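DNA primase (Helicobacter pylori, PDB 4EHS) synthesises the short RNA primers that DNA polymerase extends during replication and, through the C-terminal domain described here, binds the replicative helicase DnaB, whose activity it stimulates. Local coordinates at residues L48-A51 / V52-H56; F96-E99 / L100-L103; V37-Y40 / L41-D44; I136-K140 / Q141-V145; Q65-D68 / A69-E73. One frame throughout, in Å; residues are numbered along the deposited sequence.

How the contacts relate
All five contacts are local, joining residues a few positions apart on helices of the all-helical, helicase-binding domain or at their ends, where the chain runs on into a loop. In chain order they run contact 3 (end of helix 30-43), contact 1 (end of helix 45-51), contact 5 (end of helix 64-71), contact 2 (start of helix 96-117) and contact 4 (end of helix 122-140). Contact 1 touches all the others, its centre 11 to 16 Å from theirs; contacts 2 and 5 do not touch. Contact 4, centre about 26 Å from that of contact 5, reaches contacts 1 and 2 through residues 142-145. Contacts 1 and 5 also meet the second subunit, which places them at the dimer interface.

Contact 1 of 5, residues L48-A51 / V52-H56; sequences LDLA and VGYIH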
loop_
_atom_site.group_PDB
_atom_site.type_symbol
_atom_site.label_atom_id
_atom_site.label_comp_id
_atom_site.label_asym_id
_atom_site.label_seq_id
_atom_site.Cartn_x
_atom_site.Cartn_y
_atom_site.Cartn_z
ATOM N N LEU A 48 -2.870 0.221 -15.691
ATOM C CA LEU A 48 -1.852 0.837 -14.848
ATOM C C LEU A 48 -2.585 1.596 -13.721
ATOM O O LEU A 48 -2.175 1.546 -12.557
ATOM C CB LEU A 48 -0.960 1.778 -15.666
ATOM C CG LEU A 48 0.154 2.461 -14.791
ATOM C CD1 LEU A 48 1.114 1.432 -14.198
ATOM C CD2 LEU A 48 0.924 3.388 -15.722
ATOM N N ASP A 49 -3.660 2.325 -14.060
ATOM C CA ASP A 49 -4.426 3.052 -13.024
ATOM C C ASP A 49 -4.835 2.116 -11.885
ATOM O O ASP A 49 -4.661 2.432 -10.710
ATOM C CB ASP A 49 -5.684 3.699 -13.627
ATOM C CG ASP A 49 -5.369 4.664 -14.805
ATOM O OD1 ASP A 49 -4.220 5.101 -15.035
ATOM O OD2 ASP A 49 -6.340 4.941 -15.553
ATOM N N LEU A 50 -5.369 0.939 -12.237
ATOM C CA LEU A 50 -5.739 -0.047 -11.231
ATOM C C LEU A 50 -4.490 -0.525 -10.480
ATOM O O LEU A 50 -4.453 -0.588 -9.227
ATOM C CB LEU A 50 -6.397 -1.253 -11.923
ATOM C CG LEU A 50 -6.761 -2.373 -10.937
ATOM C CD1 LEU A 50 -7.784 -1.892 -9.927
ATOM C CD2 LEU A 50 -7.286 -3.585 -11.692
ATOM N N ALA A 51 -3.469 -0.911 -11.239
ATOM C CA ALA A 51 -2.328 -1.632 -10.639
ATOM C C ALA A 51 -1.620 -0.725 -9.631
ATOM O O ALA A 51 -1.153 -1.208 -8.618
ATOM C CB ALA A 51 -1.326 -2.104 -11.679
ATOM N N VAL A 52 -1.558 0.601 -9.883
ATOM C CA VAL A 52 -0.783 1.436 -8.937
ATOM C C VAL A 52 -1.494 1.572 -7.559
ATOM O O VAL A 52 -0.857 2.053 -6.628
ATOM C CB VAL A 52 -0.376 2.837 -9.521
ATOM C CG1 VAL A 52 0.487 2.617 -10.756
ATOM C CG2 VAL A 52 -1.638 3.582 -9.811
ATOM N N GLY A 53 -2.738 1.104 -7.456
ATOM C CA GLY A 53 -3.457 0.897 -6.177
ATOM C C GLY A 53 -2.853 -0.201 -5.308
ATOM O O GLY A 53 -3.096 -0.228 -4.086
ATOM N N TYR A 54 -2.048 -1.096 -5.921
ATOM C CA TYR A 54 -1.676 -2.386 -5.231
ATOM C C TYR A 54 -0.173 -2.665 -5.309
ATOM O O TYR A 54 0.391 -3.312 -4.410
ATOM C CB TYR A 54 -2.435 -3.560 -5.851
ATOM C CG TYR A 54 -3.921 -3.389 -5.706
ATOM C CD1 TYR A 54 -4.562 -3.617 -4.485
ATOM C CD2 TYR A 54 -4.680 -2.900 -6.780
ATOM C CE1 TYR A 54 -5.957 -3.432 -4.363
ATOM C CE2 TYR A 54 -6.046 -2.677 -6.658
ATOM C CZ TYR A 54 -6.656 -2.925 -5.423
ATOM O OH TYR A 54 -8.012 -2.721 -5.319
ATOM N N ILE A 55 0.501 -2.217 -6.369
ATOM C CA ILE A 55 1.881 -2.526 -6.515
ATOM C C ILE A 55 2.668 -1.252 -6.751
ATOM O O ILE A 55 2.134 -0.186 -7.200
ATOM C CB ILE A 55 2.193 -3.615 -7.623
ATOM C CG1 ILE A 55 1.657 -3.122 -8.983
ATOM C CG2 ILE A 55 1.533 -4.940 -7.262
ATOM C CD1 ILE A 55 2.174 -3.841 -10.199
ATOM N N HIS A 56 3.931 -1.369 -6.452
ATOM C CA HIS A 56 4.894 -0.337 -6.797
ATOM C C HIS A 56 6.133 -0.985 -7.363
ATOM O O HIS A 56 6.291 -2.240 -7.398
ATOM C CB HIS A 56 5.205 0.512 -5.538
ATOM C CG HIS A 56 5.742 -0.319 -4.395
ATOM N ND1 HIS A 56 7.015 -0.739 -4.357
ATOM C CD2 HIS A 56 5.120 -0.870 -3.289
ATOM C CE1 HIS A 56 7.218 -1.516 -3.271
ATOM N NE2 HIS A 56 6.062 -1.604 -2.622
#
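Leu50 and Tyr54 meet at the C-terminal end of helix 45-51, where the chain unwinds into the loop leading to helix 64-71. Methyl CD1 of Leu50 comes to the edge of the tyrosine ring, in its plane, 3.8 Å from Tyr54 CE2. Leu50 holds CG anti to its backbone N (chi1 177°), which carries the branch forward, towards the residues that follow, where CD1 meets the ring edge. On another side of the helix, Leu48 crosses Val52 at a slant, Leu48 CD1 lying 3.7 Å from Val52 CG1. One turn on from Ala51, Ile55 CG1 packs 3.4 Å from Ala51 O and 4.1 Å from Ala51 CB. With chi1 at 58°, CG1 is set between the isoleucine's own backbone N and carbonyl carbon, and faces back over Ala51. Leu50, Tyr54 and Ile55 all pack on helix 96-117, Tyr54 resting on Leu144 as well, while Val52 packs on Lys131 of the second subunit. The backbone closes the turn with one doubly used acceptor, Ala51 O. Ile55 N reaches it nearly head-on at 3.0 Å, with a C=O...N angle of 169°, while Tyr54 N, 2.8 Å from Ala51 O, approaches from above the carbonyl plane.

Contact 2 of 5, residues F96-E99 / L100-L103; sequences FEKE and LRLL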
loop_
_atom_site.group_PDB
_atom_site.type_symbol
_atom_site.label_atom_id
_atom_site.label_comp_id
_atom_site.label_asym_id
_atom_site.label_seq_id
_atom_site.Cartn_x
_atom_site.Cartn_y
_atom_site.Cartn_z
ATOM N N PHE A 96 -5.997 -9.856 -17.062
ATOM C CA PHE A 96 -4.998 -9.064 -16.311
ATOM C C PHE A 96 -5.053 -9.295 -14.778
ATOM O O PHE A 96 -4.008 -9.491 -14.119
ATOM C CB PHE A 96 -5.264 -7.588 -16.495
ATOM C CG PHE A 96 -4.344 -6.714 -15.683
ATOM C CD1 PHE A 96 -2.956 -6.749 -15.906
ATOM C CD2 PHE A 96 -4.871 -5.910 -14.625
ATOM C CE1 PHE A 96 -2.106 -5.960 -15.133
ATOM C CE2 PHE A 96 -4.016 -5.135 -13.877
ATOM C CZ PHE A 96 -2.665 -5.175 -14.102
ATOM N N GLU A 97 -6.262 -9.181 -14.210
ATOM C CA GLU A 97 -6.332 -9.249 -12.770
ATOM C C GLU A 97 -5.857 -10.561 -12.184
ATOM O O GLU A 97 -5.276 -10.556 -11.113
ATOM C CB GLU A 97 -7.749 -8.940 -12.272
ATOM C CG GLU A 97 -7.941 -7.469 -12.388
ATOM C CD GLU A 97 -9.256 -6.993 -11.795
ATOM O OE1 GLU A 97 -9.744 -7.640 -10.801
ATOM O OE2 GLU A 97 -9.726 -5.922 -12.271
ATOM N N LYS A 98 -6.067 -11.682 -12.855
ATOM C CA LYS A 98 -5.523 -12.961 -12.355
ATOM C C LYS A 98 -3.989 -12.949 -12.322
ATOM O O LYS A 98 -3.397 -13.451 -11.386
ATOM C CB LYS A 98 -6.010 -14.094 -13.237
ATOM C CG LYS A 98 -5.450 -15.452 -12.907
ATOM C CD LYS A 98 -5.599 -16.326 -14.144
ATOM C CE LYS A 98 -5.477 -17.815 -13.867
ATOM N NZ LYS A 98 -4.103 -18.304 -14.161
ATOM N N GLU A 99 -3.330 -12.339 -13.322
ATOM C CA GLU A 99 -1.874 -12.295 -13.306
ATOM C C GLU A 99 -1.409 -11.268 -12.292
ATOM O O GLU A 99 -0.393 -11.511 -11.666
ATOM C CB GLU A 99 -1.305 -11.862 -14.659
ATOM C CG GLU A 99 -1.802 -12.637 -15.898
ATOM C CD GLU A 99 -1.704 -14.139 -15.772
ATOM O OE1 GLU A 99 -0.972 -14.626 -14.885
ATOM O OE2 GLU A 99 -2.399 -14.852 -16.577
ATOM N N LEU A 100 -2.149 -10.153 -12.104
ATOM C CA LEU A 100 -1.720 -9.190 -11.052
ATOM C C LEU A 100 -1.847 -9.895 -9.670
ATOM O O LEU A 100 -0.934 -9.824 -8.787
ATOM C CB LEU A 100 -2.574 -7.892 -11.133
ATOM C CG LEU A 100 -2.220 -6.888 -10.034
ATOM C CD1 LEU A 100 -0.774 -6.385 -10.015
ATOM C CD2 LEU A 100 -3.243 -5.744 -10.188
ATOM N N ARG A 101 -2.931 -10.616 -9.492
ATOM C CA ARG A 101 -3.132 -11.294 -8.215
ATOM C C ARG A 101 -2.008 -12.321 -7.961
ATOM O O ARG A 101 -1.507 -12.473 -6.835
ATOM C CB ARG A 101 -4.530 -11.980 -8.148
ATOM C CG ARG A 101 -5.714 -11.102 -7.740
ATOM C CD ARG A 101 -6.988 -11.905 -7.266
ATOM N NE ARG A 101 -7.289 -12.986 -8.179
ATOM C CZ ARG A 101 -7.917 -12.841 -9.361
ATOM N NH1 ARG A 101 -8.412 -11.661 -9.734
ATOM N NH2 ARG A 101 -8.093 -13.920 -10.144
ATOM N N LEU A 102 -1.582 -13.028 -9.006
ATOM C CA LEU A 102 -0.516 -14.016 -8.799
ATOM C C LEU A 102 0.813 -13.371 -8.483
ATOM O O LEU A 102 1.509 -13.869 -7.634
ATOM C CB LEU A 102 -0.436 -14.886 -10.080
ATOM C CG LEU A 102 0.574 -16.023 -10.028
ATOM C CD1 LEU A 102 0.098 -16.997 -8.974
ATOM C CD2 LEU A 102 0.713 -16.686 -11.442
ATOM N N LEU A 103 1.124 -12.213 -9.104
ATOM C CA LEU A 103 2.328 -11.511 -8.783
ATOM C C LEU A 103 2.335 -11.078 -7.306
ATOM O O LEU A 103 3.345 -11.250 -6.598
ATOM C CB LEU A 103 2.446 -10.255 -9.669
ATOM C CG LEU A 103 3.757 -9.496 -9.478
ATOM C CD1 LEU A 103 4.863 -10.311 -10.056
ATOM C CD2 LEU A 103 3.571 -8.205 -10.277
HETATM O O HOH W 1 -9.038 -9.179 -8.632
#
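The first two turns of helix 96-117, a long helix of the helicase-binding domain, bring Phe96 against Leu100 and Glu97 against Arg101, each pair four residues apart. On the inward side, Leu100 CB sits over one face of the phenyl ring towards its rim, and Leu100 CD2 comes within 3.8 Å of Phe96 CE2. A chi1 of 176° turns the ring of Phe96 towards the next turn, where CE2 and CZ meet Leu100. Helix 45-51 and helix 30-43 line this side too, through Ala51 and Leu41, and Tyr40 brings its own ring to that of Phe96. The other side carries Glu97, Lys98 and Arg101, with Leu144 packed against the glutamate and the arginine. The arginine chain bends at chi3 (-47°) and folds its guanidinium back over the preceding turn, one face lying on Glu97 O and Lys98 CA, with Arg101 NH2 3.7 Å from Lys98 CB. Glu97 O also accepts the backbone bond from Arg101 N at 2.9 Å. Although Glu97 and Arg101 carry opposite charges, Glu97 OE1 and Arg101 NH1 are 4.4 Å apart, too far for a direct salt bridge. A water joins them instead: it lies in the guanidinium plane, accepts from Arg101 NH1 at 2.8 Å and donates to Glu97 OE1 at 2.8 Å.

Contact 3 of 5, residues V37-Y40 / L41-D44; sequences VIRY and LLED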
loop_
_atom_site.group_PDB
_atom_site.type_symbol
_atom_site.label_atom_id
_atom_site.label_comp_id
_atom_site.label_asym_id
_atom_site.label_seq_id
_atom_site.Cartn_x
_atom_site.Cartn_y
_atom_site.Cartn_z
ATOM N N VAL A 37 2.697 -8.994 -16.699
ATOM C CA VAL A 37 1.933 -7.974 -15.976
ATOM C C VAL A 37 2.238 -6.616 -16.649
ATOM O O VAL A 37 1.301 -5.861 -16.964
ATOM C CB VAL A 37 2.248 -8.023 -14.452
ATOM C CG1 VAL A 37 1.741 -6.741 -13.812
ATOM C CG2 VAL A 37 1.513 -9.196 -13.777
ATOM N N ILE A 38 3.511 -6.308 -16.920
ATOM C CA ILE A 38 3.865 -5.024 -17.469
ATOM C C ILE A 38 3.327 -4.892 -18.903
ATOM O O ILE A 38 2.965 -3.793 -19.362
ATOM C CB ILE A 38 5.376 -4.811 -17.388
ATOM C CG1 ILE A 38 5.761 -4.660 -15.880
ATOM C CG2 ILE A 38 5.781 -3.508 -18.117
ATOM C CD1 ILE A 38 7.263 -4.737 -15.657
ATOM N N ARG A 39 3.367 -6.032 -19.600
ATOM C CA ARG A 39 2.869 -6.008 -21.017
ATOM C C ARG A 39 1.363 -5.603 -21.059
ATOM O O ARG A 39 0.888 -4.816 -21.951
ATOM C CB ARG A 39 3.129 -7.407 -21.647
ATOM C CG ARG A 39 2.592 -7.348 -23.119
ATOM C CD ARG A 39 3.344 -6.326 -23.971
ATOM N NE ARG A 39 2.791 -6.579 -25.326
ATOM C CZ ARG A 39 3.377 -7.402 -26.176
ATOM N NH1 ARG A 39 4.648 -7.819 -25.961
ATOM N NH2 ARG A 39 2.722 -7.705 -27.327
ATOM N N TYR A 40 0.580 -6.142 -20.130
ATOM C CA TYR A 40 -0.826 -5.720 -19.998
ATOM C C TYR A 40 -0.895 -4.207 -19.751
ATOM O O TYR A 40 -1.734 -3.513 -20.360
ATOM C CB TYR A 40 -1.497 -6.366 -18.821
ATOM C CG TYR A 40 -2.148 -7.718 -19.116
ATOM C CD1 TYR A 40 -3.355 -7.780 -19.782
ATOM C CD2 TYR A 40 -1.539 -8.901 -18.722
ATOM C CE1 TYR A 40 -3.996 -9.024 -20.033
ATOM C CE2 TYR A 40 -2.152 -10.147 -18.970
ATOM C CZ TYR A 40 -3.375 -10.197 -19.682
ATOM O OH TYR A 40 -3.993 -11.406 -19.926
ATOM N N LEU A 41 -0.090 -3.701 -18.811
ATOM C CA LEU A 41 -0.064 -2.216 -18.561
ATOM C C LEU A 41 0.371 -1.399 -19.786
ATOM O O LEU A 41 -0.132 -0.275 -20.001
ATOM C CB LEU A 41 0.901 -1.889 -17.418
ATOM C CG LEU A 41 0.681 -2.803 -16.205
ATOM C CD1 LEU A 41 1.690 -2.290 -15.194
ATOM C CD2 LEU A 41 -0.713 -2.778 -15.551
ATOM N N LEU A 42 1.275 -1.936 -20.583
ATOM C CA LEU A 42 1.671 -1.242 -21.817
ATOM C C LEU A 42 0.527 -1.197 -22.839
ATOM O O LEU A 42 0.427 -0.222 -23.648
ATOM C CB LEU A 42 2.888 -1.963 -22.439
ATOM C CG LEU A 42 4.201 -1.606 -21.723
ATOM C CD1 LEU A 42 5.233 -2.675 -22.192
ATOM C CD2 LEU A 42 4.730 -0.192 -22.083
ATOM N N GLU A 43 -0.243 -2.267 -22.916
ATOM C CA GLU A 43 -1.300 -2.352 -23.951
ATOM C C GLU A 43 -2.543 -1.587 -23.529
ATOM O O GLU A 43 -3.311 -1.103 -24.386
ATOM C CB GLU A 43 -1.696 -3.787 -24.263
ATOM C CG GLU A 43 -0.504 -4.488 -24.940
ATOM C CD GLU A 43 -0.823 -5.292 -26.198
ATOM O OE1 GLU A 43 -2.003 -5.389 -26.598
ATOM O OE2 GLU A 43 0.129 -5.986 -26.702
ATOM N N ASP A 44 -2.773 -1.482 -22.199
ATOM C CA ASP A 44 -3.995 -0.812 -21.762
ATOM C C ASP A 44 -3.656 0.017 -20.521
ATOM O O ASP A 44 -3.546 -0.502 -19.443
ATOM C CB ASP A 44 -5.147 -1.795 -21.546
ATOM C CG ASP A 44 -6.490 -1.073 -21.212
ATOM O OD1 ASP A 44 -6.484 0.107 -20.824
ATOM O OD2 ASP A 44 -7.478 -1.738 -21.334
#
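Leu41 packs back on the preceding turn of helix 30-43: Leu41 CG presses 3.2 Å from Val37 O, the carbonyl that also receives the backbone bond of Leu41 N, and Leu41 CB lies 3.4 Å from Ile38 O. Arg39 reaches forward one turn to Glu43 and holds its carboxylate side-on. Arg39 NE lies 3.1 Å from Glu43 OE2 and Arg39 NH2 3.2 Å from the same oxygen, forming a salt bridge. That oxygen sits in the guanidinium plane, and the two flat groups are only 13° from coplanar. The arginine gets there by a bend at chi2 (63°), and its remaining NH1 donates to the carbonyls of Leu83 and Asp86. Tyr40 O takes the bond from Asp44 N at 2.9 Å, and the hydroxyl OH of Tyr40 is hydrogen-bonded to Lys92 N. Asp44, first residue past the helix, N-caps helix 45-51, and its OD1 is hydrogen-bonded to Ser46 OG. Leu41 packs against Phe67 and Leu70 of helix 64-71 and Phe96 of helix 96-117, while Ile38 and Leu42 pack on helix 78-85, so this end of helix 30-43 touches all three helices.

Contact 4 of 5, residues I136-K140 / Q141-V145; sequences IMKLK and QGELV
Lys138 and Glu143 meet across a Schellman motif that ends helix 122-140. Glu143 N returns to Lys138 O at 2.9 Å, and Gly142 N bonds to Leu139 O at 2.8 Å, its N-H coming from well above the carbonyl plane. The positive phi of Gly142 (86°) turns the chain here; these backbone angles suit glycine, which has no CB to meet the preceding carbonyl oxygen. Over this turn the aliphatic part of the lysine lies on the glutamate, with Lys138 CG 3.8 Å from Glu143 OE2; the opposite charges are near but not in contact, Lys138 NZ 4.4 Å from Glu143 OE1. Beside them, Gln141 runs alongside selenomethionine Met137, both pointing the same way, with Gln141 NE2 3.6 Å from Met137 CG. Farther out, the extended residues after the turn come back along the helix. Leu144 turns away to pack on Arg101 of helix 96-117, while Val145 faces inward, its N buried without a hydrogen-bond partner in the model. Its methyl CG2 reaches the seam between two helix residues, 3.8 Å from Lys138 CB and 4.1 Å from Leu139 CG.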
loop_
_atom_site.group_PDB
_atom_site.type_symbol
_atom_site.label_atom_id
_atom_site.label_comp_id
_atom_site.label_asym_id
_atom_site.label_seq_id
_atom_site.Cartn_x
_atom_site.Cartn_y
_atom_site.Cartn_z
ATOM N N ILE A 136 -2.514 -13.592 1.638
ATOM C CA ILE A 136 -2.478 -14.834 0.854
ATOM C C ILE A 136 -3.888 -15.442 0.857
ATOM O O ILE A 136 -4.365 -15.875 -0.178
ATOM C CB ILE A 136 -1.380 -15.786 1.398
ATOM C CG1 ILE A 136 0.038 -15.226 1.081
ATOM C CG2 ILE A 136 -1.535 -17.220 0.818
ATOM C CD1 ILE A 136 1.180 -15.915 1.859
HETATM N N MSE A 137 -4.545 -15.452 2.012
HETATM C CA MSE A 137 -5.909 -15.964 2.099
HETATM C C MSE A 137 -6.831 -15.213 1.141
HETATM O O MSE A 137 -7.497 -15.816 0.300
HETATM C CB MSE A 137 -6.433 -15.853 3.532
HETATM C CG MSE A 137 -7.718 -16.625 3.784
HETATM SE SE MSE A 137 -8.336 -16.474 5.627
HETATM C CE MSE A 137 -8.633 -14.547 5.691
ATOM N N LYS A 138 -6.857 -13.891 1.278
ATOM C CA LYS A 138 -7.669 -13.021 0.425
ATOM C C LYS A 138 -7.349 -13.181 -1.043
ATOM O O LYS A 138 -8.277 -13.245 -1.853
ATOM C CB LYS A 138 -7.569 -11.564 0.848
ATOM C CG LYS A 138 -8.323 -11.288 2.120
ATOM C CD LYS A 138 -7.991 -9.942 2.709
ATOM C CE LYS A 138 -8.768 -9.760 4.012
ATOM N NZ LYS A 138 -9.375 -8.404 4.059
ATOM N N LEU A 139 -6.064 -13.239 -1.388
ATOM C CA LEU A 139 -5.685 -13.334 -2.788
ATOM C C LEU A 139 -6.293 -14.599 -3.335
ATOM O O LEU A 139 -6.905 -14.600 -4.407
ATOM C CB LEU A 139 -4.173 -13.233 -2.980
ATOM C CG LEU A 139 -3.645 -11.796 -2.691
ATOM C CD1 LEU A 139 -2.193 -11.674 -2.183
ATOM C CD2 LEU A 139 -3.734 -10.971 -3.978
ATOM N N LYS A 140 -6.184 -15.674 -2.578
ATOM C CA LYS A 140 -6.766 -16.924 -3.060
ATOM C C LYS A 140 -8.279 -16.863 -3.052
ATOM O O LYS A 140 -8.908 -17.586 -3.812
ATOM C CB LYS A 140 -6.265 -18.107 -2.221
ATOM C CG LYS A 140 -4.814 -18.455 -2.476
ATOM C CD LYS A 140 -4.306 -19.338 -1.341
ATOM C CE LYS A 140 -3.122 -20.119 -1.868
ATOM N NZ LYS A 140 -1.891 -19.577 -1.249
ATOM N N GLN A 141 -8.890 -16.035 -2.202
ATOM C CA GLN A 141 -10.350 -15.858 -2.299
ATOM C C GLN A 141 -10.697 -14.996 -3.547
ATOM O O GLN A 141 -11.860 -14.656 -3.752
ATOM C CB GLN A 141 -10.941 -15.221 -1.038
ATOM C CG GLN A 141 -11.110 -16.137 0.166
ATOM C CD GLN A 141 -11.256 -15.372 1.498
ATOM O OE1 GLN A 141 -11.511 -14.136 1.547
ATOM N NE2 GLN A 141 -11.073 -16.108 2.596
ATOM N N GLY A 142 -9.690 -14.630 -4.344
ATOM C CA GLY A 142 -9.871 -13.731 -5.495
ATOM C C GLY A 142 -9.828 -12.216 -5.286
ATOM O O GLY A 142 -10.188 -11.468 -6.209
ATOM N N GLU A 143 -9.428 -11.737 -4.092
ATOM C CA GLU A 143 -9.398 -10.293 -3.812
ATOM C C GLU A 143 -8.007 -9.742 -4.074
ATOM O O GLU A 143 -7.034 -10.380 -3.719
ATOM C CB GLU A 143 -9.631 -9.933 -2.331
ATOM C CG GLU A 143 -10.831 -10.454 -1.574
ATOM C CD GLU A 143 -10.988 -9.696 -0.272
ATOM O OE1 GLU A 143 -10.447 -8.563 -0.180
ATOM O OE2 GLU A 143 -11.666 -10.207 0.652
ATOM N N LEU A 144 -7.898 -8.524 -4.588
ATOM C CA LEU A 144 -6.594 -7.905 -4.699
ATOM C C LEU A 144 -6.251 -7.309 -3.334
ATOM O O LEU A 144 -7.159 -6.870 -2.564
ATOM C CB LEU A 144 -6.617 -6.777 -5.756
ATOM C CG LEU A 144 -6.545 -7.294 -7.177
ATOM C CD1 LEU A 144 -6.900 -6.286 -8.273
ATOM C CD2 LEU A 144 -5.082 -7.725 -7.361
ATOM N N VAL A 145 -4.970 -7.272 -3.019
ATOM C CA VAL A 145 -4.515 -6.738 -1.712
ATOM C C VAL A 145 -3.283 -5.926 -2.051
ATOM O O VAL A 145 -2.447 -6.366 -2.852
ATOM C CB VAL A 145 -4.117 -7.866 -0.714
ATOM C CG1 VAL A 145 -3.651 -7.314 0.626
ATOM C CG2 VAL A 145 -5.309 -8.799 -0.503
#

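Contact 5 of 5, residues Q65-D68 / A69-E73; sequences QEFD and ALCQE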
loop_
_atom_site.group_PDB
_atom_site.type_symbol
_atom_site.label_atom_id
_atom_site.label_comp_id
_atom_site.label_asym_id
_atom_site.label_seq_id
_atom_site.Cartn_x
_atom_site.Cartn_y
_atom_site.Cartn_z
ATOM N N GLN A 65 13.146 -1.804 -13.968
ATOM C CA GLN A 65 13.448 -0.669 -14.850
ATOM C C GLN A 65 12.313 -0.449 -15.852
ATOM O O GLN A 65 11.956 0.681 -16.089
ATOM C CB GLN A 65 14.809 -0.827 -15.590
ATOM C CG GLN A 65 15.929 -0.956 -14.559
ATOM C CD GLN A 65 17.341 -1.068 -15.115
ATOM O OE1 GLN A 65 17.616 -0.793 -16.295
ATOM N NE2 GLN A 65 18.260 -1.463 -14.242
ATOM N N GLU A 66 11.783 -1.533 -16.420
ATOM C CA GLU A 66 10.635 -1.450 -17.329
ATOM C C GLU A 66 9.433 -0.791 -16.648
ATOM O O GLU A 66 8.824 0.141 -17.222
ATOM C CB GLU A 66 10.269 -2.861 -17.865
ATOM C CG GLU A 66 11.356 -3.361 -18.841
ATOM C CD GLU A 66 12.517 -4.093 -18.188
ATOM O OE1 GLU A 66 12.657 -3.969 -16.930
ATOM O OE2 GLU A 66 13.317 -4.727 -18.961
ATOM N N PHE A 67 9.080 -1.263 -15.457
ATOM C CA PHE A 67 7.928 -0.664 -14.733
ATOM C C PHE A 67 8.186 0.840 -14.477
ATOM O O PHE A 67 7.295 1.712 -14.717
ATOM C CB PHE A 67 7.649 -1.398 -13.415
ATOM C CG PHE A 67 6.408 -0.864 -12.686
ATOM C CD1 PHE A 67 5.124 -1.340 -13.043
ATOM C CD2 PHE A 67 6.499 0.106 -11.660
ATOM C CE1 PHE A 67 3.966 -0.870 -12.407
ATOM C CE2 PHE A 67 5.343 0.556 -11.018
ATOM C CZ PHE A 67 4.073 0.054 -11.366
ATOM N N ASP A 68 9.399 1.149 -13.997
ATOM C CA ASP A 68 9.733 2.549 -13.771
ATOM C C ASP A 68 9.546 3.389 -15.037
ATOM O O ASP A 68 9.012 4.490 -14.970
ATOM C CB ASP A 68 11.192 2.663 -13.240
ATOM C CG ASP A 68 11.286 2.359 -11.756
ATOM O OD1 ASP A 68 10.253 2.391 -11.063
ATOM O OD2 ASP A 68 12.396 2.051 -11.313
ATOM N N ALA A 69 10.049 2.927 -16.176
ATOM C CA ALA A 69 9.970 3.701 -17.399
ATOM C C ALA A 69 8.525 3.896 -17.820
ATOM O O ALA A 69 8.149 4.966 -18.320
ATOM C CB ALA A 69 10.782 3.050 -18.516
ATOM N N LEU A 70 7.712 2.864 -17.621
ATOM C CA LEU A 70 6.300 2.920 -17.984
ATOM C C LEU A 70 5.540 3.900 -17.097
ATOM O O LEU A 70 4.505 4.436 -17.493
ATOM C CB LEU A 70 5.668 1.530 -17.893
ATOM C CG LEU A 70 4.140 1.476 -17.945
ATOM C CD1 LEU A 70 3.628 1.996 -19.279
ATOM C CD2 LEU A 70 3.643 0.060 -17.690
ATOM N N CYS A 71 6.059 4.131 -15.897
ATOM C CA CYS A 71 5.434 5.040 -14.956
ATOM C C CYS A 71 5.745 6.455 -15.344
ATOM O O CYS A 71 4.892 7.352 -15.165
ATOM C CB CYS A 71 5.967 4.770 -13.555
ATOM S SG CYS A 71 5.142 3.370 -12.872
ATOM N N GLN A 72 6.943 6.681 -15.874
ATOM C CA GLN A 72 7.358 8.017 -16.287
ATOM C C GLN A 72 7.151 8.222 -17.784
ATOM O O GLN A 72 7.838 9.027 -18.411
ATOM C CB GLN A 72 8.824 8.260 -15.921
ATOM C CG GLN A 72 9.270 7.561 -14.647
ATOM C CD GLN A 72 10.776 7.432 -14.551
ATOM O OE1 GLN A 72 11.293 6.575 -13.834
ATOM N NE2 GLN A 72 11.492 8.286 -15.274
ATOM N N GLU A 73 6.199 7.487 -18.351
ATOM C CA GLU A 73 5.902 7.587 -19.766
ATOM C C GLU A 73 7.138 7.735 -20.615
ATOM O O GLU A 73 7.124 8.550 -21.542
ATOM C CB GLU A 73 4.904 8.721 -20.133
ATOM C CG GLU A 73 3.508 8.246 -20.305
ATOM C CD GLU A 73 2.506 9.392 -20.364
ATOM O OE1 GLU A 73 1.529 9.238 -21.105
ATOM O OE2 GLU A 73 2.711 10.425 -19.677
#
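Asp68 O receives two backbone donors as helix 64-71 runs out: Gln72 N bonds to it at 3.1 Å, and Cys71 N, also 3.1 Å from Asp68 O, adds a weak bond. Cys71 N also bonds to Phe67 O, at 3.0 Å. The cysteine side chain is thereby set one turn beyond Phe67, and its sulfur lies over one face of that ring. Cys71 SG is 3.9 Å from the ring centroid, 30° off the normal, and comes closest to the rim at Phe67 CE2, 3.4 Å away. With chi1 at -176° the phenyl group swings towards the later turn and puts its face against the sulfur; Phe60 stacks on it, and Leu48 and Ile55 also touch it. Asp68 OD1 is hydrogen-bonded to Ser57 OG. Just past the helix, Glu73 bonds to Ser123 of the second subunit. Phe67 and Cys71 make a sulfur-aromatic contact between i and i+4 in the last turn of a helix, the sulfur here being covalently linked to a beta-mercaptoethanol, probably from the crystallisation liquor.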